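Local coordinates for protein putative TetR-family transcriptional regulator (Rhodococcus sp., PDB 2G3B) that probably binds cis-regulatory DNA and acts as a repressor of transcription, as other TetR-family regulators do, at residues S83-I88 and G182-V187; R120-W125 and L158-S163; D131-A136 and Q149-T154. All coordinates share one frame; numbering follows the deposited sequence.

How the interactions relate
All three interactions lie in the helical C-terminal part of the chain, which belongs to the BetI-type repressor family, with their centres about 13 Å apart in every pairing. Interactions 2 and 3 use the same two helices, 115-139 and 148-167: interaction 3 lies nearer the loop that connects them, and interaction 2 bridges them where they stand wider apart. Interaction 1 brings helix 76-86 to helix 173-188. It touches interaction 2 at several points, among them E87, whose CB packs 3.5 Å from V159 CG1. Glycerol, probably from the crystallisation liquor, is bound about 3 Å from the W125 side chain (nearest atoms), and E87 is hydrogen-bonded to glycerol; such molecules may mark a pocket. Helices 148-167 and 173-188 both reach the second subunit.

Interaction 1. Residues S83-I88 and G182-V187; sequences SLLGEI and GAIDVV
A backbone hydrogen bond of 2.9 Å from V187 N to A183 O spans I184, which the helix turn presents to L84 and L85. No hydrogen bond crosses between residues 83-88 and 182-187; what joins them is a small hydrocarbon patch of three side chains, burying 100 Å² in all. I184 is the centre of it. Its CG1 lies 3.8 Å from L84 CD1, and the next carbon along the chain, I184 CD1, is 3.9 Å from the same L84 methyl, so a single leucine branch rests against the longer arm of the isoleucine. That arm runs anti to the carbonyl carbon of I184 (chi1 -67°) and is nearly extended beyond CG1, which carries its CD1 out between the helices. L84 adopts the matching first torsion of -58°. The two side chains meet at a slant, bridging backbones whose CA atoms, L84 to I184, are 8.8 Å apart. L85 joins from one flank, its CD1 making a looser approach of 4.3 Å to I184 CD1; the same side chain also packs on R177, L180 and L181 of helix 173-188. L84 in turn rests on M155 and I129, which extends the apolar layer into helices 148-167 and 115-139. Charged groups keep to the margins: D185 forms a salt bridge with R77 of helix 76-86, a second tie between the same two helices, whereas E87 pairs with R66 of helix 47-66. V186 packs on V186 of the second subunit, which puts the segment 182-187 beside the dimer interface. No hydrogen bond between residues 83-88 and 182-187 fixes how L84, L85 and I184 mesh; the three hold to each other by dispersion and the exclusion of water, with the D185-R77 bridge as a polar supplement.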
ATOM      1  N   SER A  83       9.915  -7.071 -14.470  1.00 37.98           N
ATOM      2  CA  SER A  83       8.940  -6.043 -14.215  1.00 37.88           C
ATOM      3  C   SER A  83       8.658  -5.874 -12.722  1.00 37.18           C
ATOM      4  O   SER A  83       8.796  -4.750 -12.192  1.00 36.00           O
ATOM      5  CB  SER A  83       7.657  -6.323 -14.975  1.00 38.47           C
ATOM      6  OG  SER A  83       6.655  -5.479 -14.446  1.00 41.08           O
ATOM      7  N   LEU A  84       8.302  -6.977 -12.050  1.00 35.10           N
ATOM      8  CA  LEU A  84       7.922  -6.931 -10.641  1.00 35.53           C
ATOM      9  C   LEU A  84       9.101  -6.584  -9.744  1.00 36.04           C
ATOM     10  O   LEU A  84       8.963  -5.737  -8.869  1.00 37.48           O
ATOM     11  CB  LEU A  84       7.185  -8.182 -10.185  1.00 34.92           C
ATOM     12  CG  LEU A  84       5.909  -8.382 -11.051  1.00 37.30           C
ATOM     13  CD1 LEU A  84       5.398  -9.795 -10.964  1.00 40.68           C
ATOM     14  CD2 LEU A  84       4.819  -7.369 -10.695  1.00 38.49           C
ATOM     15  N   LEU A  85      10.266  -7.130 -10.006  1.00 34.32           N
ATOM     16  CA  LEU A  85      11.436  -6.824  -9.147  1.00 34.69           C
ATOM     17  C   LEU A  85      11.983  -5.419  -9.387  1.00 35.18           C
ATOM     18  O   LEU A  85      12.550  -4.809  -8.473  1.00 35.05           O
ATOM     19  CB  LEU A  85      12.572  -7.906  -9.310  1.00 32.85           C
ATOM     20  CG  LEU A  85      12.576  -9.050  -8.249  1.00 36.00           C
ATOM     21  CD1 LEU A  85      11.302  -9.849  -8.417  1.00 33.70           C
ATOM     22  CD2 LEU A  85      13.788  -9.986  -8.424  1.00 35.85           C
ATOM     23  N   GLY A  86      11.856  -4.926 -10.623  1.00 36.07           N
ATOM     24  CA  GLY A  86      12.321  -3.577 -10.983  1.00 36.05           C
ATOM     25  C   GLY A  86      11.724  -2.448 -10.131  1.00 36.51           C
ATOM     26  O   GLY A  86      12.311  -1.359 -10.044  1.00 36.37           O
ATOM     27  N   GLU A  87      10.579  -2.721  -9.502  1.00 35.94           N
ATOM     28  CA  GLU A  87       9.844  -1.758  -8.638  1.00 36.49           C
ATOM     29  C   GLU A  87      10.488  -1.493  -7.279  1.00 34.30           C
ATOM     30  O   GLU A  87      10.233  -0.460  -6.599  1.00 33.63           O
ATOM     31  CB  GLU A  87       8.425  -2.331  -8.386  1.00 37.14           C
ATOM     32  CG  GLU A  87       7.593  -2.605  -9.639  1.00 40.28           C
ATOM     33  CD  GLU A  87       7.207  -1.303 -10.388  1.00 46.80           C
ATOM     34  OE1 GLU A  87       7.197  -0.224  -9.782  1.00 47.38           O
ATOM     35  OE2 GLU A  87       6.913  -1.378 -11.587  1.00 49.06           O
ATOM     36  N   ILE A  88      11.297  -2.451  -6.850  1.00 33.94           N
ATOM     37  CA  ILE A  88      11.905  -2.418  -5.523  1.00 33.80           C
ATOM     38  C   ILE A  88      13.398  -2.662  -5.634  1.00 35.01           C
ATOM     39  O   ILE A  88      13.839  -3.790  -5.759  1.00 33.12           O
ATOM     40  CB  ILE A  88      11.204  -3.340  -4.479  1.00 35.34           C
ATOM     41  CG1 ILE A  88       9.721  -2.952  -4.323  1.00 33.78           C
ATOM     42  CG2 ILE A  88      11.984  -3.326  -3.112  1.00 34.37           C
ATOM     43  CD1 ILE A  88       8.899  -3.965  -3.507  1.00 34.41           C
ATOM     44  N   GLY A 182       9.209 -15.316  -4.987  1.00 32.46           N
ATOM     45  CA  GLY A 182       8.470 -16.546  -4.537  1.00 32.68           C
ATOM     46  C   GLY A 182       7.019 -16.455  -5.021  1.00 34.02           C
ATOM     47  O   GLY A 182       6.456 -17.445  -5.502  1.00 33.95           O
ATOM     48  N   ALA A 183       6.410 -15.267  -4.931  1.00 34.21           N
ATOM     49  CA  ALA A 183       5.052 -15.066  -5.491  1.00 36.32           C
ATOM     50  C   ALA A 183       4.918 -15.440  -6.983  1.00 36.84           C
ATOM     51  O   ALA A 183       3.997 -16.199  -7.369  1.00 36.31           O
ATOM     52  CB  ALA A 183       4.576 -13.656  -5.237  1.00 36.94           C
ATOM     53  N   ILE A 184       5.851 -14.959  -7.797  1.00 36.89           N
ATOM     54  CA  ILE A 184       5.959 -15.343  -9.216  1.00 37.01           C
ATOM     55  C   ILE A 184       6.133 -16.803  -9.424  1.00 38.72           C
ATOM     56  O   ILE A 184       5.476 -17.371 -10.330  1.00 37.60           O
ATOM     57  CB  ILE A 184       7.169 -14.668  -9.910  1.00 38.63           C
ATOM     58  CG1 ILE A 184       6.930 -13.169  -9.987  1.00 36.01           C
ATOM     59  CG2 ILE A 184       7.420 -15.321 -11.322  1.00 36.80           C
ATOM     60  CD1 ILE A 184       8.220 -12.285 -10.120  1.00 37.98           C
ATOM     61  N   ASP A 185       7.011 -17.429  -8.629  1.00 38.54           N
ATOM     62  CA  ASP A 185       7.164 -18.889  -8.692  1.00 41.24           C
ATOM     63  C   ASP A 185       5.800 -19.551  -8.475  1.00 41.80           C
ATOM     64  O   ASP A 185       5.409 -20.428  -9.233  1.00 41.64           O
ATOM     65  CB  ASP A 185       8.148 -19.395  -7.633  1.00 41.43           C
ATOM     66  CG  ASP A 185       8.580 -20.851  -7.868  1.00 46.10           C
ATOM     67  OD1 ASP A 185       9.117 -21.144  -8.952  1.00 45.88           O
ATOM     68  OD2 ASP A 185       8.355 -21.718  -6.968  1.00 50.27           O
ATOM     69  N   VAL A 186       5.079 -19.126  -7.442  1.00 43.41           N
ATOM     70  CA  VAL A 186       3.818 -19.800  -7.075  1.00 46.75           C
ATOM     71  C   VAL A 186       2.796 -19.622  -8.198  1.00 47.90           C
ATOM     72  O   VAL A 186       2.145 -20.587  -8.623  1.00 48.92           O
ATOM     73  CB  VAL A 186       3.300 -19.364  -5.669  1.00 46.17           C
ATOM     74  CG1 VAL A 186       1.928 -19.966  -5.369  1.00 49.26           C
ATOM     75  CG2 VAL A 186       4.273 -19.832  -4.609  1.00 48.03           C
ATOM     76  N   VAL A 187       2.708 -18.406  -8.721  1.00 49.47           N
ATOM     77  CA  VAL A 187       1.949 -18.122  -9.942  1.00 52.14           C
ATOM     78  C   VAL A 187       2.447 -18.862 -11.211  1.00 53.72           C
ATOM     79  O   VAL A 187       1.653 -19.199 -12.102  1.00 53.46           O
ATOM     80  CB  VAL A 187       1.849 -16.569 -10.161  1.00 53.04           C
ATOM     81  CG1 VAL A 187       1.416 -16.203 -11.596  1.00 52.91           C
ATOM     82  CG2 VAL A 187       0.924 -15.971  -9.113  1.00 51.95           C
TER

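Interaction 2. Residues R120-W125 and L158-S163; sequences RTTAAW and LVEGLS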
ATOM      1  N   ARG A 120      -6.282   5.708 -13.455  1.00 30.80           N
ATOM      2  CA  ARG A 120      -5.930   5.560 -14.880  1.00 31.75           C
ATOM      3  C   ARG A 120      -4.498   5.152 -14.964  1.00 30.93           C
ATOM      4  O   ARG A 120      -4.173   4.301 -15.777  1.00 31.78           O
ATOM      5  CB  ARG A 120      -6.128   6.872 -15.644  1.00 30.37           C
ATOM      6  CG  ARG A 120      -7.608   7.157 -16.034  1.00 33.15           C
ATOM      7  CD  ARG A 120      -7.743   8.381 -16.950  1.00 33.54           C
ATOM      8  NE  ARG A 120      -7.413   9.660 -16.302  1.00 35.75           N
ATOM      9  CZ  ARG A 120      -8.290  10.525 -15.778  1.00 35.74           C
ATOM     10  NH1 ARG A 120      -9.588  10.281 -15.746  1.00 34.51           N
ATOM     11  NH2 ARG A 120      -7.849  11.645 -15.239  1.00 34.01           N
ATOM     12  N   THR A 121      -3.620   5.780 -14.160  1.00 30.97           N
ATOM     13  CA  THR A 121      -2.199   5.419 -14.218  1.00 31.46           C
ATOM     14  C   THR A 121      -1.989   4.002 -13.689  1.00 31.18           C
ATOM     15  O   THR A 121      -1.268   3.223 -14.287  1.00 31.37           O
ATOM     16  CB  THR A 121      -1.330   6.501 -13.493  1.00 31.25           C
ATOM     17  OG1 THR A 121      -1.585   7.740 -14.124  1.00 33.71           O
ATOM     18  CG2 THR A 121       0.176   6.207 -13.607  1.00 31.19           C
ATOM     19  N   THR A 122      -2.671   3.640 -12.598  1.00 31.51           N
ATOM     20  CA  THR A 122      -2.545   2.285 -12.042  1.00 31.37           C
ATOM     21  C   THR A 122      -3.035   1.264 -13.089  1.00 31.91           C
ATOM     22  O   THR A 122      -2.398   0.200 -13.284  1.00 31.76           O
ATOM     23  CB  THR A 122      -3.363   2.133 -10.740  1.00 32.59           C
ATOM     24  OG1 THR A 122      -2.881   3.065  -9.795  1.00 30.28           O
ATOM     25  CG2 THR A 122      -3.275   0.691 -10.152  1.00 32.28           C
ATOM     26  N   ALA A 123      -4.106   1.614 -13.810  1.00 31.26           N
ATOM     27  CA  ALA A 123      -4.665   0.713 -14.833  1.00 31.49           C
ATOM     28  C   ALA A 123      -3.659   0.441 -15.946  1.00 30.25           C
ATOM     29  O   ALA A 123      -3.572  -0.659 -16.447  1.00 29.13           O
ATOM     30  CB  ALA A 123      -5.972   1.260 -15.390  1.00 32.62           C
ATOM     31  N   ALA A 124      -2.867   1.458 -16.313  1.00 30.13           N
ATOM     32  CA  ALA A 124      -1.818   1.299 -17.310  1.00 29.68           C
ATOM     33  C   ALA A 124      -0.709   0.330 -16.826  1.00 29.91           C
ATOM     34  O   ALA A 124      -0.273  -0.541 -17.571  1.00 30.28           O
ATOM     35  CB  ALA A 124      -1.239   2.698 -17.661  1.00 29.68           C
ATOM     36  N   TRP A 125      -0.309   0.452 -15.568  1.00 28.66           N
ATOM     37  CA  TRP A 125       0.667  -0.465 -14.984  1.00 29.80           C
ATOM     38  C   TRP A 125       0.109  -1.890 -14.958  1.00 29.84           C
ATOM     39  O   TRP A 125       0.762  -2.861 -15.400  1.00 30.90           O
ATOM     40  CB  TRP A 125       1.016   0.012 -13.557  1.00 29.25           C
ATOM     41  CG  TRP A 125       1.963  -0.850 -12.776  1.00 28.38           C
ATOM     42  CD1 TRP A 125       2.882  -1.764 -13.270  1.00 30.09           C
ATOM     43  CD2 TRP A 125       2.089  -0.881 -11.335  1.00 28.33           C
ATOM     44  NE1 TRP A 125       3.555  -2.364 -12.180  1.00 29.97           N
ATOM     45  CE2 TRP A 125       3.070  -1.850 -11.007  1.00 30.10           C
ATOM     46  CE3 TRP A 125       1.413  -0.216 -10.295  1.00 29.06           C
ATOM     47  CZ2 TRP A 125       3.439  -2.134  -9.680  1.00 33.38           C
ATOM     48  CZ3 TRP A 125       1.757  -0.497  -8.976  1.00 29.32           C
ATOM     49  CH2 TRP A 125       2.760  -1.448  -8.676  1.00 32.28           C
ATOM     50  N   LEU A 158       0.295  -6.317  -4.577  1.00 30.07           N
ATOM     51  CA  LEU A 158       1.385  -6.897  -3.753  1.00 29.51           C
ATOM     52  C   LEU A 158       2.661  -6.027  -3.771  1.00 30.48           C
ATOM     53  O   LEU A 158       3.241  -5.718  -2.731  1.00 30.47           O
ATOM     54  CB  LEU A 158       1.721  -8.360  -4.185  1.00 30.48           C
ATOM     55  CG  LEU A 158       2.954  -8.982  -3.501  1.00 29.97           C
ATOM     56  CD1 LEU A 158       2.711  -9.091  -1.908  1.00 27.77           C
ATOM     57  CD2 LEU A 158       3.382 -10.337  -4.126  1.00 30.50           C
ATOM     58  N   VAL A 159       3.049  -5.562  -4.943  1.00 29.08           N
ATOM     59  CA  VAL A 159       4.195  -4.607  -5.018  1.00 30.28           C
ATOM     60  C   VAL A 159       3.930  -3.335  -4.171  1.00 30.94           C
ATOM     61  O   VAL A 159       4.787  -2.893  -3.428  1.00 28.97           O
ATOM     62  CB  VAL A 159       4.484  -4.202  -6.516  1.00 29.56           C
ATOM     63  CG1 VAL A 159       5.454  -2.964  -6.627  1.00 31.39           C
ATOM     64  CG2 VAL A 159       4.996  -5.453  -7.316  1.00 29.26           C
ATOM     65  N   GLU A 160       2.721  -2.762  -4.270  1.00 30.74           N
ATOM     66  CA  GLU A 160       2.419  -1.570  -3.491  1.00 33.25           C
ATOM     67  C   GLU A 160       2.438  -1.844  -1.971  1.00 31.55           C
ATOM     68  O   GLU A 160       2.941  -1.053  -1.207  1.00 30.05           O
ATOM     69  CB  GLU A 160       1.019  -1.044  -3.908  1.00 32.41           C
ATOM     70  CG  GLU A 160       1.063  -0.272  -5.262  1.00 34.61           C
ATOM     71  CD  GLU A 160      -0.218   0.552  -5.463  1.00 39.30           C
ATOM     72  OE1 GLU A 160      -0.603   1.328  -4.551  1.00 48.86           O
ATOM     73  OE2 GLU A 160      -0.851   0.431  -6.515  1.00 44.86           O
ATOM     74  N   GLY A 161       1.862  -2.962  -1.554  1.00 28.82           N
ATOM     75  CA  GLY A 161       1.878  -3.322  -0.121  1.00 28.86           C
ATOM     76  C   GLY A 161       3.289  -3.579   0.391  1.00 29.31           C
ATOM     77  O   GLY A 161       3.638  -3.117   1.504  1.00 29.19           O
ATOM     78  N   LEU A 162       4.091  -4.322  -0.375  1.00 26.67           N
ATOM     79  CA  LEU A 162       5.479  -4.534   0.034  1.00 29.59           C
ATOM     80  C   LEU A 162       6.236  -3.229   0.066  1.00 29.32           C
ATOM     81  O   LEU A 162       7.034  -3.026   0.974  1.00 30.56           O
ATOM     82  CB  LEU A 162       6.204  -5.486  -0.923  1.00 30.13           C
ATOM     83  CG  LEU A 162       5.732  -6.958  -0.788  1.00 30.32           C
ATOM     84  CD1 LEU A 162       6.269  -7.806  -1.930  1.00 30.29           C
ATOM     85  CD2 LEU A 162       6.177  -7.546   0.563  1.00 27.66           C
ATOM     86  N   SER A 163       6.029  -2.390  -0.959  1.00 29.27           N
ATOM     87  CA  SER A 163       6.721  -1.081  -1.029  1.00 29.95           C
ATOM     88  C   SER A 163       6.380  -0.184   0.164  1.00 30.09           C
ATOM     89  O   SER A 163       7.258   0.503   0.690  1.00 29.80           O
ATOM     90  CB  SER A 163       6.376  -0.350  -2.321  1.00 29.86           C
ATOM     91  OG  SER A 163       6.854  -1.151  -3.430  1.00 33.51           O
TER
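In the C-terminal domain, which in TetR-family regulators usually senses small molecules, W125 of helix 115-139 reaches across to V159 and E160 of helix 148-167. The axes of the segments 120-125 and 158-163 approach to 13.6 Å and are inclined at 112°, so long side chains must meet in between. The six-membered ring of the indole leads: with CG anti to the backbone N (chi1 177°), the side chain projects outward and brings CH2 to 3.7 Å from V159 CG1. Both residues of helix 148-167 come against the ring's edge. E160 CG lies in the indole plane, 3.8 Å from W125 CZ3, and E160 OE2 is 3.7 Å from that same carbon. The side chains of W125 and E160 run past one another in opposing senses, with the ring and carboxylate planes 24° apart. The acid is buried but well paired, OE1 with R105 and OE2 with R165 of the second subunit, and these guanidinium groups probably favour its charged form. One turn on, S163 OG bonds to V159 O at 2.7 Å from above the carbonyl plane, while S163 N reaches that oxygen from the opposite face. An alanine at W125 would remove the whole indole, and is likely to leave V159 CG1 and the aliphatic part of E160 without the ring edge they pack against and open a gap between the helices. Helix 47-66 covers the indole through N59 and R66, helix 92-110 supplies W101 against T122 and E160, and L180 of helix 173-188 packs on V159.

Interaction 3. Residues D131-A136 and Q149-T154; sequences DAIVQA and QPTAVT
I133 CD1 is the one side-chain atom of helix segment 131-136 that reaches helix segment 149-154, where it settles on T151. It stands 3.7 Å from T151 CG2 and 3.9 Å from T151 CB, and the same methyl lies 4.1 Å from A152 N, so it also comes near the backbone of the next residue. The A152 methyl also faces I133, at the edge of the contact. The small side chain of A152 is consistent with the close approach of the backbones: the CA atoms of I133 and A152 are 7.9 Å apart. The reach comes from I133 itself, whose chain is almost fully extended beyond CG1 (chi2 164°). T151 splits its two branches between different tasks. Its methyl is anti to the backbone N and turns to I133, while OG1, beside that N, is hydrogen-bonded to D147 O, a bond that fixes the threonine's rotation and so the position of the methyl. Farther along the same helix, T154 OG1 bonds to P150 O at 2.8 Å, and T154 N comes to that oxygen from the opposite face of the carbonyl. On the outer side of the other helix, Q135 NE2 bonds to D131 OD1 at 2.9 Å, nearly straight at 170° and within the plane of its own amide, linking two exposed side chains one turn apart. Beyond the first shell, A152 also packs on V126, I129 and A130, while P150, V153 and T154 meet H179 of the second subunit. The arrangement is that of two consecutive helices joined by a loop and packed together near their connection, within the all-helical C-terminal domain of a TetR-family regulator.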
ATOM      1  N   ASP A 131      -1.214  -8.039 -19.855  1.00 29.63           N
ATOM      2  CA  ASP A 131      -0.881  -8.435 -21.218  1.00 31.06           C
ATOM      3  C   ASP A 131       0.190  -9.517 -21.233  1.00 31.78           C
ATOM      4  O   ASP A 131       0.129 -10.445 -22.027  1.00 32.57           O
ATOM      5  CB  ASP A 131      -0.406  -7.235 -22.029  1.00 30.05           C
ATOM      6  CG  ASP A 131      -0.095  -7.599 -23.475  1.00 32.14           C
ATOM      7  OD1 ASP A 131      -0.987  -8.101 -24.195  1.00 31.63           O
ATOM      8  OD2 ASP A 131       1.032  -7.362 -23.926  1.00 33.44           O
ATOM      9  N   ALA A 132       1.195  -9.365 -20.369  1.00 32.50           N
ATOM     10  CA  ALA A 132       2.238 -10.379 -20.254  1.00 34.27           C
ATOM     11  C   ALA A 132       1.649 -11.737 -19.964  1.00 33.83           C
ATOM     12  O   ALA A 132       2.010 -12.741 -20.612  1.00 34.80           O
ATOM     13  CB  ALA A 132       3.296  -9.961 -19.163  1.00 33.06           C
ATOM     14  N   ILE A 133       0.737 -11.781 -18.993  1.00 34.11           N
ATOM     15  CA  ILE A 133       0.064 -13.056 -18.587  1.00 33.93           C
ATOM     16  C   ILE A 133      -0.782 -13.643 -19.742  1.00 33.32           C
ATOM     17  O   ILE A 133      -0.720 -14.863 -20.036  1.00 34.62           O
ATOM     18  CB  ILE A 133      -0.822 -12.852 -17.315  1.00 34.06           C
ATOM     19  CG1 ILE A 133       0.048 -12.506 -16.094  1.00 35.24           C
ATOM     20  CG2 ILE A 133      -1.719 -14.122 -17.057  1.00 34.51           C
ATOM     21  CD1 ILE A 133      -0.734 -11.905 -14.914  1.00 33.83           C
ATOM     22  N   VAL A 134      -1.589 -12.805 -20.408  1.00 32.53           N
ATOM     23  CA  VAL A 134      -2.394 -13.307 -21.570  1.00 30.64           C
ATOM     24  C   VAL A 134      -1.500 -13.875 -22.673  1.00 30.84           C
ATOM     25  O   VAL A 134      -1.820 -14.916 -23.298  1.00 30.74           O
ATOM     26  CB  VAL A 134      -3.267 -12.186 -22.252  1.00 30.70           C
ATOM     27  CG1 VAL A 134      -4.122 -12.811 -23.369  1.00 27.56           C
ATOM     28  CG2 VAL A 134      -4.177 -11.462 -21.236  1.00 30.60           C
ATOM     29  N   GLN A 135      -0.405 -13.170 -22.955  1.00 31.80           N
ATOM     30  CA  GLN A 135       0.516 -13.605 -24.038  1.00 33.98           C
ATOM     31  C   GLN A 135       1.057 -14.981 -23.652  1.00 34.05           C
ATOM     32  O   GLN A 135       1.106 -15.910 -24.447  1.00 34.41           O
ATOM     33  CB  GLN A 135       1.687 -12.602 -24.231  1.00 33.27           C
ATOM     34  CG  GLN A 135       1.313 -11.183 -24.847  1.00 33.79           C
ATOM     35  CD  GLN A 135       0.355 -11.246 -26.057  1.00 33.47           C
ATOM     36  OE1 GLN A 135       0.485 -12.116 -26.938  1.00 33.29           O
ATOM     37  NE2 GLN A 135      -0.592 -10.292 -26.119  1.00 28.61           N
ATOM     38  N   ALA A 136       1.429 -15.104 -22.391  1.00 35.51           N
ATOM     39  CA  ALA A 136       2.020 -16.351 -21.873  1.00 36.61           C
ATOM     40  C   ALA A 136       0.987 -17.488 -21.787  1.00 36.75           C
ATOM     41  O   ALA A 136       1.326 -18.657 -21.854  1.00 36.42           O
ATOM     42  CB  ALA A 136       2.656 -16.093 -20.487  1.00 35.98           C
ATOM     43  N   GLN A 149      -6.592 -10.359 -15.666  1.00 39.40           N
ATOM     44  CA  GLN A 149      -6.852  -9.072 -15.057  1.00 41.23           C
ATOM     45  C   GLN A 149      -6.729  -9.133 -13.522  1.00 39.58           C
ATOM     46  O   GLN A 149      -5.935  -8.407 -12.938  1.00 40.84           O
ATOM     47  CB  GLN A 149      -8.224  -8.545 -15.514  1.00 43.15           C
ATOM     48  CG  GLN A 149      -8.792  -7.427 -14.669  1.00 48.41           C
ATOM     49  CD  GLN A 149      -8.045  -6.195 -14.926  1.00 52.09           C
ATOM     50  OE1 GLN A 149      -7.195  -6.190 -15.810  1.00 55.37           O
ATOM     51  NE2 GLN A 149      -8.318  -5.130 -14.161  1.00 54.83           N
ATOM     52  N   PRO A 150      -7.497 -10.011 -12.853  1.00 39.38           N
ATOM     53  CA  PRO A 150      -7.328 -10.148 -11.397  1.00 37.94           C
ATOM     54  C   PRO A 150      -5.931 -10.466 -10.912  1.00 35.93           C
ATOM     55  O   PRO A 150      -5.517  -9.943  -9.875  1.00 35.93           O
ATOM     56  CB  PRO A 150      -8.280 -11.300 -11.061  1.00 37.91           C
ATOM     57  CG  PRO A 150      -9.333 -11.124 -12.081  1.00 39.67           C
ATOM     58  CD  PRO A 150      -8.610 -10.845 -13.324  1.00 38.87           C
ATOM     59  N   THR A 151      -5.222 -11.329 -11.622  1.00 34.36           N
ATOM     60  CA  THR A 151      -3.846 -11.683 -11.290  1.00 32.86           C
ATOM     61  C   THR A 151      -2.911 -10.454 -11.349  1.00 33.67           C
ATOM     62  O   THR A 151      -2.063 -10.251 -10.472  1.00 33.33           O
ATOM     63  CB  THR A 151      -3.344 -12.813 -12.194  1.00 33.89           C
ATOM     64  OG1 THR A 151      -4.232 -13.963 -12.063  1.00 34.75           O
ATOM     65  CG2 THR A 151      -1.962 -13.278 -11.755  1.00 31.48           C
ATOM     66  N   ALA A 152      -3.092  -9.638 -12.379  1.00 32.87           N
ATOM     67  CA  ALA A 152      -2.262  -8.454 -12.598  1.00 33.01           C
ATOM     68  C   ALA A 152      -2.601  -7.439 -11.544  1.00 32.67           C
ATOM     69  O   ALA A 152      -1.707  -6.791 -11.009  1.00 32.55           O
ATOM     70  CB  ALA A 152      -2.529  -7.882 -13.994  1.00 33.20           C
ATOM     71  N   VAL A 153      -3.887  -7.322 -11.217  1.00 32.83           N
ATOM     72  CA  VAL A 153      -4.329  -6.429 -10.132  1.00 33.76           C
ATOM     73  C   VAL A 153      -3.657  -6.871  -8.831  1.00 33.05           C
ATOM     74  O   VAL A 153      -3.091  -6.061  -8.079  1.00 30.37           O
ATOM     75  CB  VAL A 153      -5.881  -6.406  -9.954  1.00 35.12           C
ATOM     76  CG1 VAL A 153      -6.273  -5.734  -8.606  1.00 36.01           C
ATOM     77  CG2 VAL A 153      -6.547  -5.648 -11.136  1.00 37.37           C
ATOM     78  N   THR A 154      -3.715  -8.173  -8.573  1.00 31.03           N
ATOM     79  CA  THR A 154      -3.163  -8.741  -7.368  1.00 32.36           C
ATOM     80  C   THR A 154      -1.628  -8.589  -7.256  1.00 32.41           C
ATOM     81  O   THR A 154      -1.098  -8.200  -6.216  1.00 31.47           O
ATOM     82  CB  THR A 154      -3.646 -10.217  -7.290  1.00 32.43           C
ATOM     83  OG1 THR A 154      -5.042 -10.160  -7.153  1.00 32.41           O
ATOM     84  CG2 THR A 154      -3.088 -10.914  -6.103  1.00 36.15           C
TER